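PDB 4AKK: nitrate regulatory protein from Klebsiella oxytoca, which responds to nitrate and nitrite by binding the terminator site in the nasF operon leader RNA, producing transcription antitermination and positive control of the nasFEDCBA operon. Local coordinates for residues A[121-127]-A[169-175]; A[220-224]-A[386-390]. One frame throughout, in Å; residues are numbered along the deposited sequence.

Overall arrangement
In a chain built almost wholly of helices, the two contacts illustrate two levels of assembly: one lies inside the sensor, the other joins sensor to effector. Interaction 1 comes first along the chain and packs helix 122-134 against the short helix 169-173, both within the nitrate-sensing NIT region. Interaction 2 opens later and joins helix 217-240 of that region to helix 385-399 of the RNA-binding ANTAR region. Their centres lie about 36 Å apart, on opposite sides of the chain's centre, with nearest atoms about 21 Å apart. They share no helix and do not touch, so any communication between them would have to pass through intervening parts of the fold.

Interaction 1: A[121-127]-A[169-175]; sequences SSALCWR and IVPQLND
Asp-175 meets Ser-121 where one helix begins and the other segment ends, and its OD2 accepts two hydrogen bonds. Ser-121 OG donates to Asp-175 OD2 at 2.9 Å from the syn side, while Gln-172 NE2 reaches the same oxygen at 2.8 Å from the anti side; the two donors approach from opposite faces of the carboxylate. Ser-121 OG is in turn an acceptor: with chi1 at 68° it is turned back over the start of helix 122-127 and accepts from Leu-124 N at 3.2 Å, a capping bond at the N-cap position. Asp-175 OD2 thus holds the cap hydroxyl from behind and probably helps to orient it, and its negative charge near the helix N-terminus is probably favourable.

The amide of Gln-172 is occupied at both ends. Its chain bends at chi2 so that NE2 lies against Ala-123 CB while OE1 sits at the edge of the Arg-127 guanidinium, where Arg-127 NE gives it a weak but nearly straight bond of 3.4 Å. Beside this polar row Leu-124 CD1 packs on the aliphatic part of Gln-172, 3.9 Å from Ile-169 CG2 and 4.0 Å from Leu-173 CD2. Helix 56-85 backs Ile-169 and Leu-173. The whole is a nearly antiparallel pair of helical segments (167°) within the all-helical NIT region, the first N-capped by Ser-121, the second short and weakly bonded.

Interaction 2: A[220-224]-A[386-390]; sequences RQQLV and EQAWQ
Trp-389 and Arg-220, the two residues with most surface buried here, meet through a stack in which the guanidinium end of the arginine lies flat on one face of the indole. The centres are 3.9 Å apart and the planes at 9°, and Arg-220 CZ stands over the six-membered ring as a cation-pi partner. The arginine chain leaves its helix extended through chi1 and chi2, laying CG and CD along Trp-389 CH2, and the turn at chi3 (75°) then brings NE and the planar group over the ring.

The same guanidinium is gripped end-on in its own plane by Glu-386, whose carboxylate is nearly coplanar with it. Arg-220 NH1 bonds Glu-386 OE2 at 2.8 Å and Arg-220 NH2 bonds Glu-386 OE1 at 3.0 Å, each carboxylate oxygen accepting through its syn lone pair, so this two-point salt bridge restrains the rotation of the group. Arg-220 NH1 also donates to Cys-267 O, as does Gln-390 NE2, which reaches Glu-386 OE2 from above the carboxylate plane as well.

At the indole's edge, Trp-389 NE1 gives its hydrogen to Gln-221 OE1 at 2.8 Å, in both the ring plane and the carbonyl plane, with the amide turned steeply to the ring. Val-224 CG2 closes another part of the rim, 3.8 Å from Trp-389 CH2.

Long side chains thus bridge two nearly parallel segments (12°) whose axes stay 14.1 Å apart. Met-403 of helix 403-412 packs against Gln-221, Val-224 and Trp-389, helix 360-380 touches Gln-221 and Ala-388, and Cys-267 at the end of helix 257-267 meets Val-224, setting this NIT-ANTAR junction among helices of both regions.

Interaction 1: A[121-127]-A[169-175]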
loop_
_atom_site.group_PDB
_atom_site.type_symbol
_atom_site.label_atom_id
_atom_site.label_comp_id
_atom_site.label_asym_id
_atom_site.label_seq_id
_atom_site.Cartn_x
_atom_site.Cartn_y
_atom_site.Cartn_z
ATOM N N SER A 121 -20.786 3.224 3.728
ATOM C CA SER A 121 -19.994 4.446 3.743
ATOM C C SER A 121 -20.090 5.140 2.392
ATOM O O SER A 121 -20.493 4.536 1.397
ATOM C CB SER A 121 -18.529 4.121 4.006
ATOM O OG SER A 121 -17.983 3.431 2.894
ATOM N N SER A 122 -19.706 6.410 2.365
ATOM C CA SER A 122 -19.691 7.186 1.138
ATOM C C SER A 122 -18.854 6.506 0.050
ATOM O O SER A 122 -19.267 6.427 -1.099
ATOM C CB SER A 122 -19.168 8.600 1.413
ATOM O OG SER A 122 -19.133 9.362 0.217
ATOM N N ALA A 123 -17.678 6.013 0.413
ATOM C CA ALA A 123 -16.831 5.355 -0.574
ATOM C C ALA A 123 -17.468 4.067 -1.125
ATOM O O ALA A 123 -17.379 3.787 -2.321
ATOM C CB ALA A 123 -15.451 5.085 0.013
ATOM N N LEU A 124 -18.131 3.292 -0.269
ATOM C CA LEU A 124 -18.817 2.077 -0.726
ATOM C C LEU A 124 -19.950 2.418 -1.686
ATOM O O LEU A 124 -20.148 1.753 -2.707
ATOM C CB LEU A 124 -19.348 1.252 0.453
ATOM C CG LEU A 124 -19.950 -0.099 0.059
ATOM C CD1 LEU A 124 -18.884 -0.995 -0.583
ATOM C CD2 LEU A 124 -20.581 -0.786 1.274
ATOM N N CYS A 125 -20.694 3.465 -1.361
ATOM C CA CYS A 125 -21.707 3.976 -2.277
ATOM C C CYS A 125 -21.140 4.282 -3.657
ATOM O O CYS A 125 -21.753 3.941 -4.681
ATOM C CB CYS A 125 -22.368 5.224 -1.709
ATOM S SG CYS A 125 -23.326 4.920 -0.204
ATOM N N TRP A 126 -19.984 4.943 -3.693
ATOM C CA TRP A 126 -19.354 5.271 -4.975
ATOM C C TRP A 126 -18.967 4.007 -5.759
ATOM O O TRP A 126 -19.181 3.930 -6.967
ATOM C CB TRP A 126 -18.133 6.172 -4.774
ATOM C CG TRP A 126 -18.450 7.641 -4.746
ATOM C CD1 TRP A 126 -18.896 8.365 -3.676
ATOM C CD2 TRP A 126 -18.324 8.569 -5.833
ATOM N NE1 TRP A 126 -19.060 9.684 -4.030
ATOM C CE2 TRP A 126 -18.716 9.836 -5.348
ATOM C CE3 TRP A 126 -17.919 8.453 -7.167
ATOM C CZ2 TRP A 126 -18.714 10.984 -6.152
ATOM C CZ3 TRP A 126 -17.917 9.596 -7.964
ATOM C CH2 TRP A 126 -18.312 10.841 -7.451
ATOM N N ARG A 127 -18.400 3.022 -5.069
ATOM C CA ARG A 127 -17.998 1.783 -5.727
ATOM C C ARG A 127 -19.215 1.090 -6.317
ATOM O O ARG A 127 -19.206 0.646 -7.465
ATOM C CB ARG A 127 -17.306 0.839 -4.740
ATOM C CG ARG A 127 -15.932 1.294 -4.283
ATOM C CD ARG A 127 -14.903 1.277 -5.411
ATOM N NE ARG A 127 -13.564 1.588 -4.906
ATOM C CZ ARG A 127 -12.496 1.806 -5.670
ATOM N NH1 ARG A 127 -12.596 1.752 -6.994
ATOM N NH2 ARG A 127 -11.326 2.092 -5.111
ATOM N N ILE A 169 -15.795 -3.535 -5.468
ATOM C CA ILE A 169 -16.671 -3.355 -4.319
ATOM C C ILE A 169 -16.110 -4.092 -3.100
ATOM O O ILE A 169 -16.215 -3.611 -1.982
ATOM C CB ILE A 169 -18.095 -3.852 -4.581
ATOM C CG1 ILE A 169 -18.766 -3.030 -5.690
ATOM C CG2 ILE A 169 -18.902 -3.817 -3.278
ATOM C CD1 ILE A 169 -20.095 -3.601 -6.153
ATOM N N VAL A 170 -15.501 -5.249 -3.333
ATOM C CA VAL A 170 -15.127 -6.162 -2.245
ATOM C C VAL A 170 -14.162 -5.602 -1.192
ATOM O O VAL A 170 -14.458 -5.663 0.001
ATOM C CB VAL A 170 -14.591 -7.504 -2.783
ATOM C CG1 VAL A 170 -14.173 -8.407 -1.631
ATOM C CG2 VAL A 170 -15.649 -8.189 -3.632
ATOM N N PRO A 171 -13.007 -5.067 -1.622
ATOM C CA PRO A 171 -12.064 -4.484 -0.661
ATOM C C PRO A 171 -12.688 -3.316 0.095
ATOM O O PRO A 171 -12.366 -3.062 1.254
ATOM C CB PRO A 171 -10.920 -3.967 -1.549
ATOM C CG PRO A 171 -11.082 -4.682 -2.862
ATOM C CD PRO A 171 -12.551 -4.904 -3.014
ATOM N N GLN A 172 -13.576 -2.595 -0.570
ATOM C CA GLN A 172 -14.245 -1.472 0.065
ATOM C C GLN A 172 -15.151 -1.975 1.180
ATOM O O GLN A 172 -15.394 -1.278 2.161
ATOM C CB GLN A 172 -15.079 -0.700 -0.954
ATOM C CG GLN A 172 -15.390 0.702 -0.495
ATOM C CD GLN A 172 -14.152 1.548 -0.476
ATOM O OE1 GLN A 172 -13.412 1.592 -1.461
ATOM N NE2 GLN A 172 -13.905 2.221 0.645
ATOM N N LEU A 173 -15.653 -3.194 1.014
ATOM C CA LEU A 173 -16.465 -3.835 2.040
ATOM C C LEU A 173 -15.770 -3.875 3.398
ATOM O O LEU A 173 -16.433 -3.805 4.429
ATOM C CB LEU A 173 -16.860 -5.254 1.615
ATOM C CG LEU A 173 -18.070 -5.361 0.693
ATOM C CD1 LEU A 173 -18.501 -6.812 0.558
ATOM C CD2 LEU A 173 -19.204 -4.513 1.228
ATOM N N ASN A 174 -14.441 -3.982 3.396
ATOM C CA ASN A 174 -13.661 -3.970 4.640
ATOM C C ASN A 174 -13.647 -2.656 5.434
ATOM O O ASN A 174 -13.367 -2.658 6.636
ATOM C CB ASN A 174 -12.222 -4.420 4.379
ATOM C CG ASN A 174 -12.030 -5.907 4.602
ATOM O OD1 ASN A 174 -12.915 -6.587 5.125
ATOM N ND2 ASN A 174 -10.866 -6.419 4.222
ATOM N N ASP A 175 -13.940 -1.539 4.777
ATOM C CA ASP A 175 -13.926 -0.242 5.460
ATOM C C ASP A 175 -15.028 -0.140 6.520
ATOM O O ASP A 175 -15.118 0.848 7.255
ATOM C CB ASP A 175 -13.993 0.936 4.458
ATOM C CG ASP A 175 -15.408 1.193 3.913
ATOM O OD1 ASP A 175 -16.389 0.678 4.494
ATOM O OD2 ASP A 175 -15.541 1.925 2.901
#

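Interaction 2: A[220-224]-A[386-390]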
loop_
_atom_site.group_PDB
_atom_site.type_symbol
_atom_site.label_atom_id
_atom_site.label_comp_id
_atom_site.label_asym_id
_atom_site.label_seq_id
_atom_site.Cartn_x
_atom_site.Cartn_y
_atom_site.Cartn_z
ATOM N N ARG A 220 1.233 -10.361 -26.804
ATOM C CA ARG A 220 2.139 -11.120 -25.969
ATOM C C ARG A 220 2.478 -10.424 -24.633
ATOM O O ARG A 220 2.572 -11.079 -23.587
ATOM C CB ARG A 220 3.415 -11.473 -26.747
ATOM C CG ARG A 220 4.467 -12.151 -25.865
ATOM C CD ARG A 220 5.689 -12.591 -26.656
ATOM N NE ARG A 220 6.551 -11.473 -27.005
ATOM C CZ ARG A 220 7.736 -11.602 -27.596
ATOM N NH1 ARG A 220 8.192 -12.806 -27.917
ATOM N NH2 ARG A 220 8.463 -10.525 -27.875
ATOM N N GLN A 221 2.685 -9.107 -24.655
ATOM C CA GLN A 221 3.005 -8.411 -23.404
ATOM C C GLN A 221 1.780 -8.431 -22.477
ATOM O O GLN A 221 1.899 -8.715 -21.288
ATOM C CB GLN A 221 3.506 -6.975 -23.656
ATOM C CG GLN A 221 4.098 -6.289 -22.414
ATOM C CD GLN A 221 5.364 -6.961 -21.882
ATOM O OE1 GLN A 221 6.362 -7.101 -22.595
ATOM N NE2 GLN A 221 5.328 -7.370 -20.618
ATOM N N GLN A 222 0.603 -8.168 -23.039
ATOM C CA GLN A 222 -0.631 -8.206 -22.267
ATOM C C GLN A 222 -0.861 -9.596 -21.664
ATOM O O GLN A 222 -1.338 -9.727 -20.538
ATOM C CB GLN A 222 -1.821 -7.827 -23.147
ATOM C CG GLN A 222 -1.788 -6.393 -23.676
ATOM C CD GLN A 222 -2.999 -6.085 -24.549
ATOM O OE1 GLN A 222 -3.930 -6.882 -24.634
ATOM N NE2 GLN A 222 -2.989 -4.929 -25.203
ATOM N N LEU A 223 -0.520 -10.633 -22.417
ATOM C CA LEU A 223 -0.726 -11.992 -21.932
ATOM C C LEU A 223 0.214 -12.243 -20.766
ATOM O O LEU A 223 -0.200 -12.638 -19.679
ATOM C CB LEU A 223 -0.491 -13.015 -23.048
ATOM C CG LEU A 223 -0.506 -14.486 -22.626
ATOM C CD1 LEU A 223 -1.895 -14.878 -22.092
ATOM C CD2 LEU A 223 -0.119 -15.358 -23.816
ATOM N N VAL A 224 1.494 -12.004 -21.006
ATOM C CA VAL A 224 2.494 -12.112 -19.972
ATOM C C VAL A 224 2.086 -11.339 -18.713
ATOM O O VAL A 224 2.286 -11.814 -17.598
ATOM C CB VAL A 224 3.847 -11.577 -20.488
ATOM C CG1 VAL A 224 4.812 -11.326 -19.335
ATOM C CG2 VAL A 224 4.437 -12.548 -21.510
ATOM N N GLU A 386 15.145 -9.320 -28.948
ATOM C CA GLU A 386 14.225 -10.373 -28.531
ATOM C C GLU A 386 14.842 -11.172 -27.387
ATOM O O GLU A 386 14.176 -11.472 -26.398
ATOM C CB GLU A 386 13.859 -11.286 -29.710
ATOM C CG GLU A 386 13.056 -12.534 -29.312
ATOM C CD GLU A 386 11.625 -12.206 -28.905
ATOM O OE1 GLU A 386 11.257 -11.011 -28.927
ATOM O OE2 GLU A 386 10.867 -13.143 -28.570
ATOM N N GLN A 387 16.126 -11.490 -27.517
ATOM C CA GLN A 387 16.857 -12.194 -26.472
ATOM C C GLN A 387 16.776 -11.434 -25.147
ATOM O O GLN A 387 16.585 -12.024 -24.081
ATOM C CB GLN A 387 18.319 -12.361 -26.889
ATOM C CG GLN A 387 19.202 -13.087 -25.874
ATOM C CD GLN A 387 20.655 -13.170 -26.329
ATOM O OE1 GLN A 387 21.052 -12.525 -27.306
ATOM N NE2 GLN A 387 21.456 -13.965 -25.623
ATOM N N ALA A 388 16.943 -10.120 -25.232
ATOM C CA ALA A 388 16.843 -9.229 -24.084
ATOM C C ALA A 388 15.486 -9.360 -23.395
ATOM O O ALA A 388 15.402 -9.496 -22.171
ATOM C CB ALA A 388 17.073 -7.786 -24.530
ATOM N N TRP A 389 14.425 -9.318 -24.192
ATOM C CA TRP A 389 13.073 -9.424 -23.668
ATOM C C TRP A 389 12.873 -10.784 -23.008
ATOM O O TRP A 389 12.325 -10.877 -21.908
ATOM C CB TRP A 389 12.038 -9.194 -24.775
ATOM C CG TRP A 389 10.629 -9.140 -24.261
ATOM C CD1 TRP A 389 9.957 -8.033 -23.811
ATOM C CD2 TRP A 389 9.720 -10.239 -24.135
ATOM N NE1 TRP A 389 8.686 -8.379 -23.407
ATOM C CE2 TRP A 389 8.513 -9.727 -23.600
ATOM C CE3 TRP A 389 9.808 -11.612 -24.420
ATOM C CZ2 TRP A 389 7.400 -10.540 -23.347
ATOM C CZ3 TRP A 389 8.699 -12.419 -24.175
ATOM C CH2 TRP A 389 7.511 -11.880 -23.643
ATOM N N GLN A 390 13.339 -11.838 -23.665
ATOM C CA GLN A 390 13.192 -13.180 -23.115
ATOM C C GLN A 390 13.911 -13.298 -21.779
ATOM O O GLN A 390 13.393 -13.909 -20.847
ATOM C CB GLN A 390 13.700 -14.235 -24.101
ATOM C CG GLN A 390 12.851 -14.365 -25.362
ATOM C CD GLN A 390 11.498 -15.045 -25.124
ATOM O OE1 GLN A 390 11.369 -15.754 -24.006
ATOM N NE2 GLN A 390 10.582 -14.930 -25.945
#